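Local structure of adhesin (Streptococcus sanguinis SK1 = NCTC 7863, 6VT2) at residues Phe207-Glu220 with Lys314-Tyr327. The protein binds sialylated glycans through two tandem Siglec-like modules and so probably helps the streptococcus attach to host sialoglycoproteins. Residues are numbered along the deposited sequence; the frame is centred on the assembly and turned at random.
With CA (calcium ion), chain G.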
ATOM      1  N   PHE A 207     -14.042 -14.457  -5.731  1.00 12.32           N
ATOM      2  CA  PHE A 207     -14.805 -13.543  -6.600  1.00 11.42           C
ATOM      3  C   PHE A 207     -15.791 -12.833  -5.700  1.00  9.66           C
ATOM      4  O   PHE A 207     -16.792 -13.421  -5.252  1.00 12.95           O
ATOM      5  CB  PHE A 207     -15.470 -14.299  -7.741  1.00 11.49           C
ATOM      6  CG  PHE A 207     -16.381 -13.450  -8.590  1.00 11.20           C
ATOM      7  CD1 PHE A 207     -16.062 -12.154  -8.898  1.00 12.27           C
ATOM      8  CD2 PHE A 207     -17.543 -13.991  -9.084  1.00 11.84           C
ATOM      9  CE1 PHE A 207     -16.887 -11.410  -9.690  1.00 13.01           C
ATOM     10  CE2 PHE A 207     -18.412 -13.213  -9.863  1.00 11.23           C
ATOM     11  CZ  PHE A 207     -18.070 -11.952 -10.164  1.00 13.36           C
ATOM     12  N   VAL A 208     -15.497 -11.573  -5.408  1.00 11.72           N
ATOM     13  CA  VAL A 208     -16.322 -10.826  -4.469  1.00 12.46           C
ATOM     14  C   VAL A 208     -17.769 -10.686  -4.950  1.00 12.29           C
ATOM     15  O   VAL A 208     -18.709 -10.661  -4.148  1.00 14.48           O
ATOM     16  CB  VAL A 208     -15.672  -9.455  -4.250  1.00 16.84           C
ATOM     17  CG1 VAL A 208     -16.561  -8.610  -3.375  1.00 16.63           C
ATOM     18  CG2 VAL A 208     -14.306  -9.582  -3.683  1.00 15.07           C
ATOM     19  N   ASP A 209     -17.981 -10.560  -6.253  1.00 13.49           N
ATOM     20  CA  ASP A 209     -19.299 -10.283  -6.799  1.00 11.75           C
ATOM     21  C   ASP A 209     -20.047 -11.545  -7.226  1.00 12.01           C
ATOM     22  O   ASP A 209     -20.966 -11.485  -8.044  1.00 12.68           O
ATOM     23  CB  ASP A 209     -19.112  -9.269  -7.935  1.00 11.99           C
ATOM     24  CG  ASP A 209     -18.570  -7.953  -7.432  1.00 13.59           C
ATOM     25  OD1 ASP A 209     -19.280  -7.286  -6.641  1.00 13.79           O
ATOM     26  OD2 ASP A 209     -17.400  -7.601  -7.726  1.00 14.89           O
ATOM     27  N   GLU A 210     -19.677 -12.701  -6.673  1.00 11.22           N
ATOM     28  CA  GLU A 210     -20.383 -13.922  -6.982  1.00 12.02           C
ATOM     29  C   GLU A 210     -21.860 -13.741  -6.752  1.00 13.91           C
ATOM     30  O   GLU A 210     -22.260 -13.232  -5.705  1.00 15.14           O
ATOM     31  CB  GLU A 210     -19.839 -15.051  -6.105  1.00 11.38           C
ATOM     32  CG  GLU A 210     -20.539 -16.327  -6.390  1.00 15.59           C
ATOM     33  CD  GLU A 210     -20.054 -17.502  -5.511  1.00 17.16           C
ATOM     34  OE1 GLU A 210     -19.162 -17.292  -4.651  1.00 23.01           O
ATOM     35  OE2 GLU A 210     -20.564 -18.594  -5.739  1.00 19.59           O
ATOM     36  N   GLY A 211     -22.655 -14.127  -7.753  1.00 13.86           N
ATOM     37  CA  GLY A 211     -24.103 -14.045  -7.675  1.00 12.40           C
ATOM     38  C   GLY A 211     -24.688 -12.711  -8.060  1.00 12.20           C
ATOM     39  O   GLY A 211     -25.911 -12.558  -8.023  1.00 17.03           O
ATOM     40  N   ARG A 212     -23.859 -11.716  -8.352  1.00 13.11           N
ATOM     41  CA  ARG A 212     -24.358 -10.393  -8.616  1.00 12.07           C
ATOM     42  C   ARG A 212     -25.001 -10.317  -9.996  1.00 11.47           C
ATOM     43  O   ARG A 212     -24.482 -10.835 -10.985  1.00 11.52           O
ATOM     44  CB  ARG A 212     -23.213  -9.387  -8.552  1.00 10.30           C
ATOM     45  CG  ARG A 212     -23.605  -7.958  -8.739  1.00 15.91           C
ATOM     46  CD  ARG A 212     -22.555  -7.075  -8.108  1.00 15.37           C
ATOM     47  NE  ARG A 212     -22.840  -5.685  -8.373  1.00 15.02           N
ATOM     48  CZ  ARG A 212     -21.972  -4.712  -8.247  1.00 16.22           C
ATOM     49  NH1 ARG A 212     -20.746  -4.993  -7.815  1.00 16.82           N
ATOM     50  NH2 ARG A 212     -22.323  -3.475  -8.550  1.00 23.69           N
ATOM     51  N   ASP A 213     -26.081  -9.556 -10.070  1.00 13.12           N
ATOM     52  CA  ASP A 213     -26.726  -9.248 -11.324  1.00 13.32           C
ATOM     53  C   ASP A 213     -26.384  -7.813 -11.665  1.00 12.92           C
ATOM     54  O   ASP A 213     -26.704  -6.894 -10.912  1.00 14.84           O
ATOM     55  CB  ASP A 213     -28.235  -9.394 -11.211  1.00 11.76           C
ATOM     56  CG  ASP A 213     -28.684 -10.816 -11.289  1.00 17.72           C
ATOM     57  OD1 ASP A 213     -27.838 -11.708 -11.545  1.00 17.38           O
ATOM     58  OD2 ASP A 213     -29.889 -11.039 -11.085  1.00 23.36           O
ATOM     59  N   TYR A 214     -25.714  -7.624 -12.767  1.00 10.97           N
ATOM     60  CA  TYR A 214     -25.408  -6.294 -13.269  1.00  9.10           C
ATOM     61  C   TYR A 214     -26.421  -5.892 -14.298  1.00  9.84           C
ATOM     62  O   TYR A 214     -26.615  -6.608 -15.279  1.00 10.45           O
ATOM     63  CB  TYR A 214     -24.006  -6.289 -13.849  1.00  9.11           C
ATOM     64  CG  TYR A 214     -22.907  -6.548 -12.883  1.00  9.09           C
ATOM     65  CD1 TYR A 214     -22.251  -5.517 -12.248  1.00  9.07           C
ATOM     66  CD2 TYR A 214     -22.452  -7.854 -12.678  1.00 10.57           C
ATOM     67  CE1 TYR A 214     -21.160  -5.811 -11.421  1.00  9.54           C
ATOM     68  CE2 TYR A 214     -21.375  -8.116 -11.833  1.00 11.30           C
ATOM     69  CZ  TYR A 214     -20.788  -7.096 -11.193  1.00 11.22           C
ATOM     70  OH  TYR A 214     -19.710  -7.333 -10.373  1.00 11.64           O
ATOM     71  N   ILE A 215     -27.096  -4.785 -14.044  1.00 11.20           N
ATOM     72  CA  ILE A 215     -28.181  -4.375 -14.898  1.00  9.93           C
ATOM     73  C   ILE A 215     -27.599  -3.558 -16.019  1.00 10.21           C
ATOM     74  O   ILE A 215     -26.858  -2.606 -15.763  1.00 12.81           O
ATOM     75  CB  ILE A 215     -29.190  -3.543 -14.137  1.00 11.09           C
ATOM     76  CG1 ILE A 215     -29.890  -4.381 -13.118  1.00 15.46           C
ATOM     77  CG2 ILE A 215     -30.241  -3.039 -15.117  1.00 12.11           C
ATOM     78  CD1 ILE A 215     -30.685  -3.496 -12.096  1.00 31.61           C
ATOM     79  N   PHE A 216     -27.976  -3.903 -17.251  1.00  9.13           N
ATOM     80  CA  PHE A 216     -27.611  -3.136 -18.423  1.00 10.19           C
ATOM     81  C   PHE A 216     -28.906  -2.715 -19.069  1.00  9.96           C
ATOM     82  O   PHE A 216     -29.728  -3.549 -19.421  1.00  9.89           O
ATOM     83  CB  PHE A 216     -26.750  -3.943 -19.396  1.00  9.17           C
ATOM     84  CG  PHE A 216     -25.323  -3.981 -19.010  1.00  9.17           C
ATOM     85  CD1 PHE A 216     -24.858  -4.619 -17.863  1.00  9.16           C
ATOM     86  CD2 PHE A 216     -24.397  -3.383 -19.844  1.00  9.22           C
ATOM     87  CE1 PHE A 216     -23.489  -4.609 -17.571  1.00 11.74           C
ATOM     88  CE2 PHE A 216     -23.075  -3.322 -19.490  1.00  9.66           C
ATOM     89  CZ  PHE A 216     -22.637  -3.970 -18.394  1.00 10.61           C
ATOM     90  N   TYR A 217     -29.047  -1.447 -19.288  1.00  9.15           N
ATOM     91  CA  TYR A 217     -30.239  -0.926 -19.930  1.00  9.23           C
ATOM     92  C   TYR A 217     -30.063  -1.026 -21.419  1.00  9.19           C
ATOM     93  O   TYR A 217     -29.052  -0.554 -21.956  1.00  9.32           O
ATOM     94  CB  TYR A 217     -30.451   0.537 -19.516  1.00  9.88           C
ATOM     95  CG  TYR A 217     -30.833   0.612 -18.083  1.00 10.42           C
ATOM     96  CD1 TYR A 217     -32.104   0.370 -17.646  1.00 12.85           C
ATOM     97  CD2 TYR A 217     -29.854   0.833 -17.139  1.00 12.74           C
ATOM     98  CE1 TYR A 217     -32.397   0.375 -16.314  1.00 11.05           C
ATOM     99  CE2 TYR A 217     -30.160   0.820 -15.806  1.00 15.53           C
ATOM    100  CZ  TYR A 217     -31.441   0.625 -15.406  1.00 16.80           C
ATOM    101  OH  TYR A 217     -31.733   0.569 -14.059  1.00 20.10           O
ATOM    102  N   ARG A 218     -31.047  -1.591 -22.097  1.00  9.20           N
ATOM    103  CA  ARG A 218     -30.958  -1.762 -23.530  1.00  9.23           C
ATOM    104  C   ARG A 218     -30.700  -0.418 -24.191  1.00  9.25           C
ATOM    105  O   ARG A 218     -31.359   0.564 -23.901  1.00  9.98           O
ATOM    106  CB  ARG A 218     -32.253  -2.404 -24.054  1.00  9.23           C
ATOM    107  CG  ARG A 218     -32.444  -3.795 -23.472  1.00 11.22           C
ATOM    108  CD  ARG A 218     -33.884  -4.309 -23.640  1.00  9.23           C
ATOM    109  NE  ARG A 218     -34.261  -4.412 -25.023  1.00  9.27           N
ATOM    110  CZ  ARG A 218     -35.223  -3.691 -25.611  1.00 10.86           C
ATOM    111  NH1 ARG A 218     -35.943  -2.847 -24.913  1.00  9.60           N
ATOM    112  NH2 ARG A 218     -35.514  -3.834 -26.867  1.00 13.15           N
ATOM    113  N   GLY A 219     -29.725  -0.368 -25.072  1.00  9.28           N
ATOM    114  CA  GLY A 219     -29.441   0.820 -25.811  1.00  9.31           C
ATOM    115  C   GLY A 219     -28.658   1.875 -25.103  1.00  9.31           C
ATOM    116  O   GLY A 219     -28.521   2.975 -25.658  1.00 10.35           O
ATOM    117  N   GLU A 220     -28.096   1.641 -23.992  1.00  9.28           N
ATOM    118  CA  GLU A 220     -27.251   2.587 -23.263  1.00  9.28           C
ATOM    119  C   GLU A 220     -26.003   1.855 -22.820  1.00 10.07           C
ATOM    120  O   GLU A 220     -26.084   0.804 -22.204  1.00  9.38           O
ATOM    121  CB  GLU A 220     -27.915   3.159 -22.013  1.00 12.22           C
ATOM    122  CG  GLU A 220     -29.147   4.016 -22.361  1.00 10.13           C
ATOM    123  CD  GLU A 220     -29.712   4.761 -21.160  1.00 12.86           C
ATOM    124  OE1 GLU A 220     -30.616   5.637 -21.382  1.00 13.43           O
ATOM    125  OE2 GLU A 220     -29.248   4.518 -20.019  1.00 14.77           O
ATOM    126  N   LYS A 314     -17.539 -19.397 -10.760  1.00 12.05           N
ATOM    127  CA  LYS A 314     -18.434 -18.579  -9.960  1.00 12.04           C
ATOM    128  C   LYS A 314     -19.315 -17.790 -10.924  1.00 15.40           C
ATOM    129  O   LYS A 314     -18.827 -17.333 -11.888  1.00 14.61           O
ATOM    130  CB  LYS A 314     -17.613 -17.615  -9.116  1.00 15.67           C
ATOM    131  CG  LYS A 314     -16.557 -18.322  -8.294  1.00 16.36           C
ATOM    132  CD  LYS A 314     -17.164 -18.979  -7.129  1.00 22.08           C
ATOM    133  CE  LYS A 314     -16.188 -19.801  -6.307  1.00 19.52           C
ATOM    134  NZ  LYS A 314     -16.941 -20.692  -5.401  1.00 27.37           N
ATOM    135  N   ILE A 315     -20.578 -17.665 -10.576  1.00 14.92           N
ATOM    136  CA  ILE A 315     -21.609 -17.082 -11.457  1.00 11.82           C
ATOM    137  C   ILE A 315     -21.731 -15.590 -11.211  1.00 13.61           C
ATOM    138  O   ILE A 315     -21.603 -15.203 -10.151  1.00 13.82           O
ATOM    139  CB  ILE A 315     -22.983 -17.680 -11.124  1.00 15.59           C
ATOM    140  CG1 ILE A 315     -22.943 -19.159 -11.463  1.00 23.58           C
ATOM    141  CG2 ILE A 315     -24.151 -16.990 -11.815  1.00 17.91           C
ATOM    142  CD1 ILE A 315     -22.738 -19.410 -12.877  1.00 36.11           C
ATOM    143  N   PHE A 316     -21.916 -14.843 -12.269  1.00 12.29           N
ATOM    144  CA  PHE A 316     -22.472 -13.492 -12.227  1.00 12.16           C
ATOM    145  C   PHE A 316     -23.303 -13.359 -13.492  1.00 10.41           C
ATOM    146  O   PHE A 316     -23.214 -14.192 -14.399  1.00 11.78           O
ATOM    147  CB  PHE A 316     -21.430 -12.399 -12.107  1.00 10.71           C
ATOM    148  CG  PHE A 316     -20.624 -12.216 -13.295  1.00  9.22           C
ATOM    149  CD1 PHE A 316     -19.562 -13.004 -13.542  1.00  9.25           C
ATOM    150  CD2 PHE A 316     -20.912 -11.241 -14.210  1.00 10.66           C
ATOM    151  CE1 PHE A 316     -18.801 -12.877 -14.683  1.00 11.26           C
ATOM    152  CE2 PHE A 316     -20.153 -11.099 -15.350  1.00 11.10           C
ATOM    153  CZ  PHE A 316     -19.072 -11.884 -15.582  1.00 10.39           C
ATOM    154  N   ARG A 317     -24.215 -12.382 -13.492  1.00  9.65           N
ATOM    155  CA  ARG A 317     -25.061 -12.200 -14.646  1.00  9.56           C
ATOM    156  C   ARG A 317     -25.090 -10.759 -15.087  1.00 10.39           C
ATOM    157  O   ARG A 317     -24.905  -9.847 -14.308  1.00  9.43           O
ATOM    158  CB  ARG A 317     -26.529 -12.615 -14.372  1.00 11.64           C
ATOM    159  CG  ARG A 317     -26.629 -14.014 -13.717  1.00 11.43           C
ATOM    160  CD  ARG A 317     -28.025 -14.567 -13.739  1.00 13.17           C
ATOM    161  NE  ARG A 317     -28.931 -13.725 -13.009  1.00 14.23           N
ATOM    162  CZ  ARG A 317     -30.235 -13.992 -12.915  1.00 18.65           C
ATOM    163  NH1 ARG A 317     -30.737 -15.075 -13.498  1.00 20.87           N
ATOM    164  NH2 ARG A 317     -31.010 -13.176 -12.256  1.00 23.57           N
ATOM    165  N   ILE A 318     -25.308 -10.599 -16.359  1.00 11.01           N
ATOM    166  CA  ILE A 318     -25.803  -9.355 -16.922  1.00  9.46           C
ATOM    167  C   ILE A 318     -27.275  -9.566 -17.161  1.00 11.06           C
ATOM    168  O   ILE A 318     -27.646 -10.512 -17.844  1.00 11.34           O
ATOM    169  CB  ILE A 318     -25.043  -8.971 -18.199  1.00  9.42           C
ATOM    170  CG1 ILE A 318     -23.702  -8.443 -17.768  1.00 11.04           C
ATOM    171  CG2 ILE A 318     -25.841  -7.914 -19.019  1.00 11.77           C
ATOM    172  CD1 ILE A 318     -22.745  -8.234 -18.935  1.00 13.33           C
ATOM    173  N   VAL A 319     -28.107  -8.632 -16.688  1.00 10.42           N
ATOM    174  CA  VAL A 319     -29.552  -8.687 -16.846  1.00 10.19           C
ATOM    175  C   VAL A 319     -29.983  -7.440 -17.591  1.00  9.18           C
ATOM    176  O   VAL A 319     -29.601  -6.333 -17.228  1.00 10.71           O
ATOM    177  CB  VAL A 319     -30.283  -8.831 -15.507  1.00 10.24           C
ATOM    178  CG1 VAL A 319     -31.770  -8.797 -15.728  1.00 17.20           C
ATOM    179  CG2 VAL A 319     -29.828 -10.174 -14.881  1.00 10.62           C
ATOM    180  N   PHE A 320     -30.770  -7.630 -18.625  1.00  9.20           N
ATOM    181  CA  PHE A 320     -31.178  -6.536 -19.497  1.00  9.19           C
ATOM    182  C   PHE A 320     -32.374  -5.832 -18.883  1.00 10.78           C
ATOM    183  O   PHE A 320     -33.268  -6.458 -18.308  1.00 12.29           O
ATOM    184  CB  PHE A 320     -31.562  -7.023 -20.897  1.00 10.90           C
ATOM    185  CG  PHE A 320     -30.638  -8.021 -21.522  1.00  9.26           C
ATOM    186  CD1 PHE A 320     -29.301  -8.160 -21.158  1.00 10.67           C
ATOM    187  CD2 PHE A 320     -31.112  -8.798 -22.523  1.00 11.25           C
ATOM    188  CE1 PHE A 320     -28.501  -9.139 -21.754  1.00 10.52           C
ATOM    189  CE2 PHE A 320     -30.324  -9.748 -23.130  1.00 11.41           C
ATOM    190  CZ  PHE A 320     -29.024  -9.918 -22.725  1.00  9.72           C
ATOM    191  N   ALA A 321     -32.403  -4.545 -19.029  1.00  9.18           N
ATOM    192  CA  ALA A 321     -33.553  -3.754 -18.616  1.00  9.87           C
ATOM    193  C   ALA A 321     -33.972  -2.805 -19.715  1.00 10.37           C
ATOM    194  O   ALA A 321     -33.164  -2.282 -20.461  1.00 10.80           O
ATOM    195  CB  ALA A 321     -33.235  -2.984 -17.366  1.00 11.44           C
ATOM    196  N   ASN A 322     -35.260  -2.535 -19.747  1.00  9.14           N
ATOM    197  CA  ASN A 322     -35.771  -1.532 -20.655  1.00  9.15           C
ATOM    198  C   ASN A 322     -35.464  -0.171 -20.091  1.00  9.14           C
ATOM    199  O   ASN A 322     -35.503   0.035 -18.874  1.00  9.12           O
ATOM    200  CB  ASN A 322     -37.272  -1.664 -20.809  1.00  9.15           C
ATOM    201  CG  ASN A 322     -37.679  -2.922 -21.456  1.00 10.80           C
ATOM    202  OD1 ASN A 322     -37.155  -3.310 -22.499  1.00 11.98           O
ATOM    203  ND2 ASN A 322     -38.611  -3.597 -20.856  1.00 14.11           N
ATOM    204  N   GLN A 323     -35.290   0.789 -20.975  1.00  9.15           N
ATOM    205  CA  GLN A 323     -35.057   2.154 -20.512  1.00  9.15           C
ATOM    206  C   GLN A 323     -36.175   2.703 -19.654  1.00  9.14           C
ATOM    207  O   GLN A 323     -35.906   3.521 -18.756  1.00  9.14           O
ATOM    208  CB  GLN A 323     -34.813   3.078 -21.703  1.00  9.18           C
ATOM    209  CG  GLN A 323     -33.427   2.851 -22.252  1.00  9.20           C
ATOM    210  CD  GLN A 323     -33.091   3.765 -23.379  1.00 10.46           C
ATOM    211  OE1 GLN A 323     -33.612   4.925 -23.450  1.00 11.17           O
ATOM    212  NE2 GLN A 323     -32.277   3.282 -24.309  1.00  9.49           N
ATOM    213  N   THR A 324     -37.393   2.295 -19.912  1.00  9.34           N
ATOM    214  CA  THR A 324     -38.461   2.805 -19.090  1.00  9.13           C
ATOM    215  C   THR A 324     -38.250   2.439 -17.641  1.00  9.24           C
ATOM    216  O   THR A 324     -38.781   3.122 -16.773  1.00 10.84           O
ATOM    217  CB  THR A 324     -39.817   2.349 -19.615  1.00  9.89           C
ATOM    218  OG1 THR A 324     -40.797   3.017 -18.809  1.00 10.62           O
ATOM    219  CG2 THR A 324     -40.016   0.867 -19.506  1.00 10.29           C
ATOM    220  N   ASP A 325     -37.449   1.412 -17.349  1.00 10.10           N
ATOM    221  CA  ASP A 325     -37.215   1.055 -15.974  1.00 11.88           C
ATOM    222  C   ASP A 325     -36.362   2.086 -15.247  1.00 11.23           C
ATOM    223  O   ASP A 325     -36.384   2.124 -14.010  1.00 16.12           O
ATOM    224  CB  ASP A 325     -36.546  -0.315 -15.910  1.00 13.22           C
ATOM    225  CG  ASP A 325     -37.411  -1.429 -16.309  1.00 21.41           C
ATOM    226  OD1 ASP A 325     -38.578  -1.213 -16.649  1.00 16.76           O
ATOM    227  OD2 ASP A 325     -36.881  -2.579 -16.340  1.00 27.39           O
ATOM    228  N   LYS A 326     -35.614   2.929 -15.952  1.00  9.13           N
ATOM    229  CA  LYS A 326     -34.865   3.955 -15.253  1.00 12.89           C
ATOM    230  C   LYS A 326     -35.352   5.367 -15.442  1.00 13.57           C
ATOM    231  O   LYS A 326     -34.801   6.255 -14.812  1.00 18.80           O
ATOM    232  CB  LYS A 326     -33.393   3.908 -15.637  1.00 24.21           C
ATOM    233  CG  LYS A 326     -33.168   4.162 -17.043  1.00 17.93           C
ATOM    234  CD  LYS A 326     -31.592   4.308 -17.333  1.00 15.18           C
ATOM    235  CE  LYS A 326     -31.010   5.572 -16.930  1.00 19.51           C
ATOM    236  NZ  LYS A 326     -29.626   5.775 -17.448  1.00 18.86           N
ATOM    237  N   TYR A 327     -36.295   5.611 -16.325  1.00 12.13           N
ATOM    238  CA  TYR A 327     -36.806   6.946 -16.585  1.00 12.28           C
ATOM    239  C   TYR A 327     -38.237   7.065 -16.114  1.00 13.10           C
ATOM    240  O   TYR A 327     -39.052   6.188 -16.373  1.00 12.21           O
ATOM    241  CB  TYR A 327     -36.792   7.243 -18.118  1.00  9.42           C
ATOM    242  CG  TYR A 327     -35.375   7.345 -18.600  1.00 10.76           C
ATOM    243  CD1 TYR A 327     -34.523   8.328 -18.099  1.00 11.69           C
ATOM    244  CD2 TYR A 327     -34.872   6.470 -19.534  1.00 10.98           C
ATOM    245  CE1 TYR A 327     -33.214   8.404 -18.497  1.00 11.59           C
ATOM    246  CE2 TYR A 327     -33.572   6.520 -19.910  1.00 11.20           C
ATOM    247  CZ  TYR A 327     -32.739   7.498 -19.415  1.00 12.35           C
ATOM    248  OH  TYR A 327     -31.400   7.580 -19.792  1.00 13.31           O
TER
HETATM  249 CA    CA G 701     -40.740   4.455 -16.587  1.00 11.27          CA
HETATM  250  O   HOH W   1     -21.561 -19.042  -8.225  1.00 16.68           O
HETATM  251  O   HOH W   2     -17.570 -19.170  -3.496  1.00 29.96           O
HETATM  252  O   HOH W   3     -30.935   3.713 -27.003  1.00 11.32           O
HETATM  253  O   HOH W   4     -31.321   6.515 -23.686  1.00 12.75           O
HETATM  254  O   HOH W   5     -40.025   4.390 -14.199  1.00 20.30           O
HETATM  255  O   HOH W   6     -41.814   2.447 -15.787  1.00 18.29           O
HETATM  256  O   HOH W   7     -42.085   5.739 -15.153  1.00 18.09           O
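Strands 213-217 and 314-321 pair in parallel, Tyr-214 and Phe-216 each donating and accepting backbone bonds so that Asp-213 lies beside Arg-317 and Tyr-217 beside Ala-321. On the face with Asp-213, Arg-317 grips the carboxylate side-on: NE meets OD1 at 2.7 Å and NH2 meets OD2, both from the syn side but tilted out of the carboxylate plane, the two planes being 25° apart. On the other face, Ile-318 CG2 touches Phe-216 CD1 (3.6 Å); Phe-316 meets Phe-207 through CD1 and Tyr-214 through CD2, both obliquely, and its ring also stacks with Phe-299. Strand 213-217 is the parallel outer strand of a mixed sheet in the V-set-like fold of the Siglec-like module, whose other sheet packs Leu-226 against Tyr-214 and Phe-316. Next along, Phe-320 contacts bound sialic acid. Past the end of strand 314-321, Lys-326 folds back so that CD sits over the Tyr-217 ring, 3.8 Å from its centroid, while Ile-215 CG2 meets the opposite face near its rim. The lysine chain bends at chi3 (-76°), bringing NZ to Glu-220 OE2 (2.9 Å); Tyr-327 OH donates to OE1 (2.6 Å), each oxygen using its syn lone pair. Gln-323 NE2 donates to Arg-218 O, almost straight (173°). Thr-324 O and OG1 and Tyr-327 O bind the calcium ion with Asp-393 and three waters.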